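Local coordinates for protein putative tagatose-6-phosphate ketose/aldose isomerase (Escherichia coli, PDB 3C3J) that is a putative isomerase of the SIS family, with two alpha/beta SIS domains in each chain of a two-chain assembly, at residues His332-Asp335 against Val336-Ala339; Glu18-Arg21 against His22-Arg25; His285-Thr288 against Arg289-Leu293; Ala10-Thr14 against Trp15-Glu19. All blocks are in the same frame, centred on the assembly; numbering follows the deposited sequence.

Contact 1: His332-Asp335 against Val336-Ala339; sequences HFID and VEQA
Glu337 reaches back across the first turn of helix 335-356 and takes the backbone N-H of Ile334, the N-cap residue, on its carboxylate. This is one half of a capping box; the reciprocal half is absent because isoleucine has no polar side chain to give. The bond from Ile334 N to Glu337 OE1 is 3.1 Å long with an N-H...O angle of 156°, and arrives on the anti side of the oxygen, somewhat out of the carboxylate plane. Glutamate suits the place because its chain, extended beyond CG (chi2 176°), is long enough to return to the cap. OE1 also makes a salt bridge with Arg331, so this buried acceptor is held twice. The helical bonds start at once: Gln338 N donates to Ile334 O at 3.0 Å, almost straight, and Ala339 N to Asp335 O, also at 3.0 Å. Asp335, in the first turn, would probably interact favourably with the helix dipole; its OD2 binds Ser283 OG and its OD1 the backbone N of Ser284. Phe333 lies across Glu337, its CD2 3.8 Å from Glu337 CB, and its ring makes a cation-pi contact with Arg203. Ile334 and Val336 lie side by side, both packing on Trp74 of helix 63-79, and the methyl carbons Ile334 CD1 and Val336 CG2 meet at 3.5 Å.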
# COMPACT_ATOMS: atom_id res chain seq x y z
N HIS A 332 -15.93 -12.16 21.44
CA HIS A 332 -15.75 -11.16 20.37
C HIS A 332 -14.26 -10.86 20.27
O HIS A 332 -13.60 -10.68 21.29
CB HIS A 332 -16.51 -9.86 20.68
CG HIS A 332 -16.33 -8.81 19.63
ND1 HIS A 332 -15.44 -7.77 19.77
CD2 HIS A 332 -16.89 -8.67 18.40
CE1 HIS A 332 -15.48 -7.02 18.68
NE2 HIS A 332 -16.36 -7.53 17.84
N PHE A 333 -13.74 -10.87 19.04
CA PHE A 333 -12.37 -10.48 18.74
C PHE A 333 -12.41 -9.14 18.00
O PHE A 333 -13.28 -8.89 17.17
CB PHE A 333 -11.70 -11.49 17.79
CG PHE A 333 -11.13 -12.73 18.45
CD1 PHE A 333 -11.61 -13.21 19.66
CD2 PHE A 333 -10.13 -13.47 17.78
CE1 PHE A 333 -11.09 -14.37 20.22
CE2 PHE A 333 -9.63 -14.63 18.31
CZ PHE A 333 -10.11 -15.09 19.54
N ILE A 334 -11.43 -8.29 18.27
CA ILE A 334 -11.23 -7.10 17.47
C ILE A 334 -10.42 -7.47 16.21
O ILE A 334 -9.92 -8.60 16.09
CB ILE A 334 -10.55 -5.98 18.28
CG1 ILE A 334 -9.17 -6.39 18.77
CG2 ILE A 334 -11.45 -5.52 19.47
CD1 ILE A 334 -8.39 -5.25 19.51
N ASP A 335 -10.32 -6.56 15.24
CA ASP A 335 -9.75 -6.96 13.96
C ASP A 335 -8.28 -7.34 14.02
O ASP A 335 -7.86 -8.25 13.31
CB ASP A 335 -10.03 -5.94 12.85
CG ASP A 335 -11.43 -6.10 12.24
OD1 ASP A 335 -12.05 -7.18 12.39
OD2 ASP A 335 -11.90 -5.14 11.58
N VAL A 336 -7.51 -6.70 14.89
CA VAL A 336 -6.10 -7.09 15.00
C VAL A 336 -5.95 -8.52 15.58
O VAL A 336 -4.96 -9.20 15.28
CB VAL A 336 -5.23 -6.07 15.78
CG1 VAL A 336 -5.12 -4.71 15.01
CG2 VAL A 336 -5.73 -5.88 17.27
N GLU A 337 -6.90 -8.94 16.42
CA GLU A 337 -6.97 -10.34 16.89
C GLU A 337 -7.39 -11.30 15.80
O GLU A 337 -6.77 -12.35 15.64
CB GLU A 337 -7.90 -10.46 18.10
CG GLU A 337 -7.34 -9.72 19.34
CD GLU A 337 -8.29 -9.75 20.53
OE1 GLU A 337 -9.52 -9.67 20.27
OE2 GLU A 337 -7.82 -9.84 21.70
N GLN A 338 -8.43 -10.93 15.05
CA GLN A 338 -8.88 -11.68 13.87
C GLN A 338 -7.82 -11.95 12.80
O GLN A 338 -7.89 -12.97 12.12
CB GLN A 338 -10.00 -10.93 13.14
CG GLN A 338 -11.35 -10.96 13.81
CD GLN A 338 -12.48 -10.94 12.79
OE1 GLN A 338 -12.60 -10.02 11.94
NE2 GLN A 338 -13.31 -11.95 12.85
N ALA A 339 -6.91 -11.01 12.62
CA ALA A 339 -5.84 -11.13 11.63
C ALA A 339 -5.13 -12.48 11.80
O ALA A 339 -4.83 -13.15 10.82
CB ALA A 339 -4.82 -9.97 11.76

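Contact 2: Glu18-Arg21 against His22-Arg25; sequences EEIR and HQPR
The imidazole of His22 folds back over the end of helix 15-21 and lays one face on the backbone of Glu19. Glu19 CA stands 3.7 Å from the ring centroid and 15° off its normal, a CH-pi contact. The ring gets there because CG of His22 sits between its own N and carbonyl carbon (chi1 74°), an orientation that helix interiors seldom tolerate but that is available where the chain leaves helical geometry. His22 N still donates to Glu18 O at 3.1 Å, while Gln23 N makes a weak i to i+3 bond of the 3-10 type to Ile20 O at 3.3 Å, where helix 15-21 gives out. His22 is also the N-cap of helix 23-49. Pro24 fits its first turn well, since it has no N-H to satisfy, and its CD packs 3.7 Å from Arg21 O. That carbonyl is served by a water instead: the water donates to Arg21 O at 2.8 Å and accepts from Arg25 N at 3.1 Å, replacing the direct bond that an uninterrupted helix would make. Farther out, the Glu19 carboxylate is anchored by the backbone N atoms of Arg168 and Gly169, and Arg21 by a salt bridge to Glu17 and a bond to Gly212 O. The break between the two helices is wedged among others: Ile20 packs on Gln347, Thr348 and Leu351 of helix 335-356, Pro24 on Ala201 and Gln205 of helix 198-210, and His22 on Ser174 of helix 174-187.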
# COMPACT_ATOMS: atom_id res chain seq x y z
N GLU A 18 5.49 -27.38 10.11
CA GLU A 18 5.90 -27.37 11.51
C GLU A 18 5.76 -25.97 12.12
O GLU A 18 5.28 -25.80 13.23
CB GLU A 18 7.35 -27.84 11.62
CG GLU A 18 7.80 -28.17 13.05
CD GLU A 18 8.32 -26.98 13.86
OE1 GLU A 18 8.96 -26.09 13.27
OE2 GLU A 18 8.08 -26.94 15.10
N GLU A 19 6.19 -24.98 11.34
CA GLU A 19 6.20 -23.59 11.75
C GLU A 19 4.78 -23.01 11.83
O GLU A 19 4.47 -22.20 12.70
CB GLU A 19 7.17 -22.80 10.83
CG GLU A 19 8.63 -23.21 11.18
CD GLU A 19 9.68 -23.02 10.11
OE1 GLU A 19 9.39 -22.46 9.01
OE2 GLU A 19 10.83 -23.46 10.42
N ILE A 20 3.92 -23.43 10.93
CA ILE A 20 2.51 -23.04 11.01
C ILE A 20 1.89 -23.61 12.27
O ILE A 20 1.25 -22.89 13.05
CB ILE A 20 1.70 -23.49 9.78
CG1 ILE A 20 2.15 -22.73 8.53
CG2 ILE A 20 0.20 -23.27 10.03
CD1 ILE A 20 1.69 -23.38 7.22
N ARG A 21 2.09 -24.91 12.50
CA ARG A 21 1.42 -25.58 13.61
C ARG A 21 1.89 -25.14 15.01
O ARG A 21 1.10 -25.20 15.95
CB ARG A 21 1.53 -27.09 13.47
CG ARG A 21 0.75 -27.63 12.30
CD ARG A 21 0.84 -29.14 12.28
NE ARG A 21 0.06 -29.78 11.21
CZ ARG A 21 -1.25 -29.97 11.24
NH1 ARG A 21 -1.98 -29.49 12.24
NH2 ARG A 21 -1.86 -30.60 10.25
N HIS A 22 3.15 -24.72 15.16
CA HIS A 22 3.66 -24.28 16.47
C HIS A 22 3.37 -22.81 16.83
O HIS A 22 3.81 -22.32 17.87
CB HIS A 22 5.14 -24.67 16.69
CG HIS A 22 6.17 -23.88 15.92
ND1 HIS A 22 6.05 -22.54 15.63
CD2 HIS A 22 7.39 -24.25 15.47
CE1 HIS A 22 7.14 -22.13 15.01
NE2 HIS A 22 7.97 -23.15 14.89
N GLN A 23 2.57 -22.14 16.00
CA GLN A 23 2.24 -20.73 16.24
C GLN A 23 1.50 -20.42 17.55
O GLN A 23 2.00 -19.61 18.35
CB GLN A 23 1.50 -20.17 15.04
CG GLN A 23 2.46 -19.79 13.93
CD GLN A 23 1.73 -19.36 12.68
OE1 GLN A 23 0.94 -20.14 12.11
NE2 GLN A 23 1.95 -18.12 12.26
N PRO A 24 0.33 -21.07 17.81
CA PRO A 24 -0.36 -20.77 19.07
C PRO A 24 0.55 -20.91 20.31
O PRO A 24 0.58 -20.02 21.17
CB PRO A 24 -1.54 -21.78 19.07
CG PRO A 24 -1.75 -22.08 17.69
CD PRO A 24 -0.43 -22.05 17.02
N ARG A 25 1.36 -21.95 20.35
CA ARG A 25 2.25 -22.17 21.46
C ARG A 25 3.32 -21.10 21.54
O ARG A 25 3.65 -20.62 22.61
CB ARG A 25 2.91 -23.54 21.33
CG ARG A 25 3.76 -23.95 22.51
CD ARG A 25 4.11 -25.37 22.41
NE ARG A 25 4.92 -25.58 21.21
CZ ARG A 25 5.33 -26.77 20.79
NH1 ARG A 25 5.00 -27.86 21.44
NH2 ARG A 25 6.08 -26.85 19.71
O HOH W 1 1.08 -24.53 18.72

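Contact 3: His285-Thr288 against Arg289-Leu293; sequences HPYT and RQYDL
Tyr287 carries its ring opposite its backbone N (chi1 177°), whereas Tyr291, four residues on, carries its ring opposite the carbonyl carbon (chi1 -68°); the two rings thereby converge on one side of the helix start. They form an offset edge-to-face pair, centroids 5.3 Å apart and planes at 62°, with the edge of Tyr291 directed at the face of Tyr287. The nearest carbons are Tyr291 CE2 and Tyr287 CZ, 3.4 Å apart. Tyrosine adds a polar end to this packing: Tyr291 OH donates to Tyr287 OH at 2.8 Å. The chain of hydrogen bonds continues into the second subunit, where His380 N donates to Tyr291 OH and Val92 O accepts from Tyr287 OH. His285 steadies the turn, its ND1 accepting from Tyr287 N at 3.1 Å while its carbonyl O accepts from Arg289 N at 2.9 Å, nearly straight. Thr288 OG1 is bonded to Thr93 O of the second subunit. The arrangement is a histidine-capped helix N-terminus at a subunit interface, set where strand 276-281 passes into helix 288-302 in the alpha/beta fold of an SIS domain.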
# COMPACT_ATOMS: atom_id res chain seq x y z
N HIS A 285 -15.88 -5.76 13.34
CA HIS A 285 -16.33 -4.46 13.78
C HIS A 285 -17.71 -4.21 13.18
O HIS A 285 -17.90 -4.35 11.97
CB HIS A 285 -15.35 -3.34 13.42
CG HIS A 285 -15.65 -2.04 14.09
ND1 HIS A 285 -16.72 -1.24 13.73
CD2 HIS A 285 -15.03 -1.40 15.11
CE1 HIS A 285 -16.74 -0.16 14.50
NE2 HIS A 285 -15.72 -0.23 15.34
N PRO A 286 -18.69 -3.88 14.03
CA PRO A 286 -20.08 -3.79 13.55
C PRO A 286 -20.34 -2.68 12.50
O PRO A 286 -21.22 -2.82 11.65
CB PRO A 286 -20.86 -3.55 14.85
CG PRO A 286 -19.87 -2.89 15.75
CD PRO A 286 -18.57 -3.56 15.46
N TYR A 287 -19.57 -1.61 12.52
CA TYR A 287 -19.65 -0.60 11.45
C TYR A 287 -18.99 -1.10 10.16
O TYR A 287 -19.62 -1.19 9.08
CB TYR A 287 -19.02 0.71 11.93
CG TYR A 287 -19.01 1.74 10.85
CD1 TYR A 287 -20.17 2.43 10.51
CD2 TYR A 287 -17.85 2.02 10.16
CE1 TYR A 287 -20.16 3.37 9.49
CE2 TYR A 287 -17.81 2.95 9.16
CZ TYR A 287 -18.96 3.63 8.82
OH TYR A 287 -18.89 4.55 7.82
N THR A 288 -17.70 -1.43 10.29
CA THR A 288 -16.83 -1.83 9.19
C THR A 288 -17.41 -3.00 8.40
O THR A 288 -17.44 -2.96 7.18
CB THR A 288 -15.44 -2.23 9.71
OG1 THR A 288 -14.92 -1.18 10.56
CG2 THR A 288 -14.48 -2.54 8.54
N ARG A 289 -17.91 -4.01 9.10
CA ARG A 289 -18.38 -5.22 8.42
C ARG A 289 -19.56 -5.02 7.49
O ARG A 289 -19.73 -5.77 6.56
CB ARG A 289 -18.67 -6.32 9.42
CG ARG A 289 -19.84 -6.12 10.28
CD ARG A 289 -19.82 -7.14 11.44
NE ARG A 289 -19.56 -8.51 10.98
CZ ARG A 289 -20.50 -9.33 10.53
NH1 ARG A 289 -21.77 -8.94 10.48
NH2 ARG A 289 -20.18 -10.56 10.15
N GLN A 290 -20.34 -3.98 7.72
CA GLN A 290 -21.43 -3.64 6.81
C GLN A 290 -20.91 -3.44 5.38
O GLN A 290 -21.51 -3.90 4.43
CB GLN A 290 -22.14 -2.39 7.29
CG GLN A 290 -22.72 -2.53 8.67
CD GLN A 290 -23.31 -1.25 9.11
OE1 GLN A 290 -22.58 -0.31 9.50
NE2 GLN A 290 -24.62 -1.13 8.95
N TYR A 291 -19.76 -2.79 5.26
CA TYR A 291 -19.16 -2.53 3.97
C TYR A 291 -18.61 -3.81 3.35
O TYR A 291 -18.72 -4.02 2.15
CB TYR A 291 -18.05 -1.48 4.11
CG TYR A 291 -18.59 -0.10 4.46
CD1 TYR A 291 -18.98 0.79 3.47
CD2 TYR A 291 -18.73 0.29 5.79
CE1 TYR A 291 -19.48 2.04 3.79
CE2 TYR A 291 -19.24 1.52 6.12
CZ TYR A 291 -19.62 2.39 5.12
OH TYR A 291 -20.11 3.62 5.45
N ASP A 292 -17.98 -4.64 4.19
CA ASP A 292 -17.49 -5.96 3.75
C ASP A 292 -18.61 -6.82 3.20
O ASP A 292 -18.46 -7.44 2.14
CB ASP A 292 -16.80 -6.71 4.88
CG ASP A 292 -15.55 -5.99 5.41
OD1 ASP A 292 -15.04 -5.07 4.73
OD2 ASP A 292 -15.10 -6.34 6.51
N LEU A 293 -19.73 -6.85 3.89
CA LEU A 293 -20.85 -7.67 3.47
C LEU A 293 -21.56 -7.13 2.21
O LEU A 293 -22.01 -7.91 1.39
CB LEU A 293 -21.81 -7.86 4.64
CG LEU A 293 -21.32 -8.71 5.81
CD1 LEU A 293 -22.44 -8.81 6.82
CD2 LEU A 293 -20.90 -10.11 5.36

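Contact 4: Ala10-Thr14 against Trp15-Glu19; sequences AATGT and WTEEE
Residues Ala10 to Gly13 make a type I beta turn, closed by Gly13 N to Ala10 O at 2.9 Å, which doubles back so that Thr12 meets Glu17 in the first turn of helix 15-21. Gly13 suits its place because its phi is positive, 71°. The fully extended Glu17 side chain, CG opposite the backbone N (chi1 -180°), pushes its carboxylate into the turn. There OE1 is gripped by two donors of one residue: Thr12 N at 2.8 Å on the syn lone pair, and Thr12 OG1 at 2.6 Å from the anti side. The second threonine completes a ring of bonds, for Thr14 OG1 accepts from Glu17 N at 3.1 Å and donates to Thr12 OG1 at 2.7 Å. Thr12 OG1 also accepts from Thr14 N at 3.3 Å, an ST turn. The hydroxyls of Thr12 and Thr14 thus each both give and receive, a role to which threonine is well fitted. The other oxygen, Glu17 OE2, is taken by a water. The Thr14 side chain packs on Pro361 and on Leu351 of helix 335-356. The whole is a threonine N-cap of a helix, with an ST turn ending on it, tied to a beta turn by the helix's own glutamate.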
# COMPACT_ATOMS: atom_id res chain seq x y z
N ALA A 10 3.62 -32.99 11.73
CA ALA A 10 3.77 -32.32 10.44
C ALA A 10 3.93 -33.35 9.31
O ALA A 10 5.03 -33.57 8.78
CB ALA A 10 4.94 -31.33 10.47
N ALA A 11 2.81 -33.94 8.92
CA ALA A 11 2.78 -35.03 7.92
C ALA A 11 3.28 -34.67 6.50
O ALA A 11 3.68 -35.55 5.74
CB ALA A 11 1.39 -35.65 7.86
N THR A 12 3.32 -33.39 6.13
CA THR A 12 4.00 -33.03 4.88
C THR A 12 5.51 -33.16 4.93
O THR A 12 6.15 -33.11 3.89
CB THR A 12 3.72 -31.59 4.42
OG1 THR A 12 4.30 -30.67 5.35
CG2 THR A 12 2.22 -31.36 4.27
N GLY A 13 6.09 -33.29 6.11
CA GLY A 13 7.54 -33.32 6.29
C GLY A 13 8.25 -31.98 6.06
O GLY A 13 9.47 -31.95 5.96
N THR A 14 7.49 -30.88 6.00
CA THR A 14 8.04 -29.57 5.68
C THR A 14 8.26 -28.76 6.96
O THR A 14 7.50 -28.89 7.93
CB THR A 14 7.14 -28.77 4.68
OG1 THR A 14 5.86 -28.47 5.26
CG2 THR A 14 6.93 -29.56 3.36
N TRP A 15 9.30 -27.94 6.97
CA TRP A 15 9.52 -26.97 8.03
C TRP A 15 8.36 -25.98 8.09
O TRP A 15 8.00 -25.53 9.17
CB TRP A 15 10.82 -26.19 7.81
CG TRP A 15 12.06 -27.00 7.93
CD1 TRP A 15 13.01 -27.23 6.96
CD2 TRP A 15 12.49 -27.70 9.09
NE1 TRP A 15 14.01 -28.04 7.47
CE2 TRP A 15 13.71 -28.33 8.77
CE3 TRP A 15 11.98 -27.84 10.38
CZ2 TRP A 15 14.41 -29.10 9.70
CZ3 TRP A 15 12.69 -28.61 11.31
CH2 TRP A 15 13.90 -29.22 10.96
N THR A 16 7.80 -25.64 6.93
CA THR A 16 6.72 -24.65 6.86
C THR A 16 5.50 -25.15 7.64
O THR A 16 4.92 -24.39 8.43
CB THR A 16 6.40 -24.24 5.39
OG1 THR A 16 7.60 -23.78 4.75
CG2 THR A 16 5.36 -23.11 5.34
N GLU A 17 5.15 -26.42 7.47
CA GLU A 17 4.02 -26.97 8.22
C GLU A 17 4.28 -26.97 9.72
O GLU A 17 3.39 -26.61 10.50
CB GLU A 17 3.65 -28.38 7.76
CG GLU A 17 2.48 -28.91 8.56
CD GLU A 17 2.05 -30.31 8.20
OE1 GLU A 17 2.78 -30.99 7.43
OE2 GLU A 17 1.00 -30.74 8.71
N GLU A 18 5.49 -27.38 10.11
CA GLU A 18 5.90 -27.37 11.51
C GLU A 18 5.76 -25.97 12.12
O GLU A 18 5.28 -25.80 13.23
CB GLU A 18 7.35 -27.84 11.62
CG GLU A 18 7.80 -28.17 13.05
CD GLU A 18 8.32 -26.98 13.86
OE1 GLU A 18 8.96 -26.09 13.27
OE2 GLU A 18 8.08 -26.94 15.10
N GLU A 19 6.19 -24.98 11.34
CA GLU A 19 6.20 -23.59 11.75
C GLU A 19 4.78 -23.01 11.83
O GLU A 19 4.47 -22.20 12.70
CB GLU A 19 7.17 -22.80 10.83
CG GLU A 19 8.63 -23.21 11.18
CD GLU A 19 9.68 -23.02 10.11
OE1 GLU A 19 9.39 -22.46 9.01
OE2 GLU A 19 10.83 -23.46 10.42
O HOH W 2 -0.37 -32.82 8.18

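How the contacts relate
Along the chain the order is contact 4, contact 2, contact 3, contact 1. Contacts 4 and 2 deal with the start and the end of helix 15-21; their centres are 10 Å apart and they share Glu18 and Glu19. Contacts 3 and 1, centres 13 Å apart, are two helix starts in the second SIS domain; they touch lightly, Asp335 OD1 lying 4.2 Å from His285 N. Between the pairs, centres lie about 19 Å (contacts 1 and 2) to 35 Å (contacts 3 and 4) apart. Contact 1 begins helix 335-356, and contacts 2 and 4 pack farther along it, so the N-terminal helices rest on a long helix of that domain. Contact 3 alone reaches the second subunit.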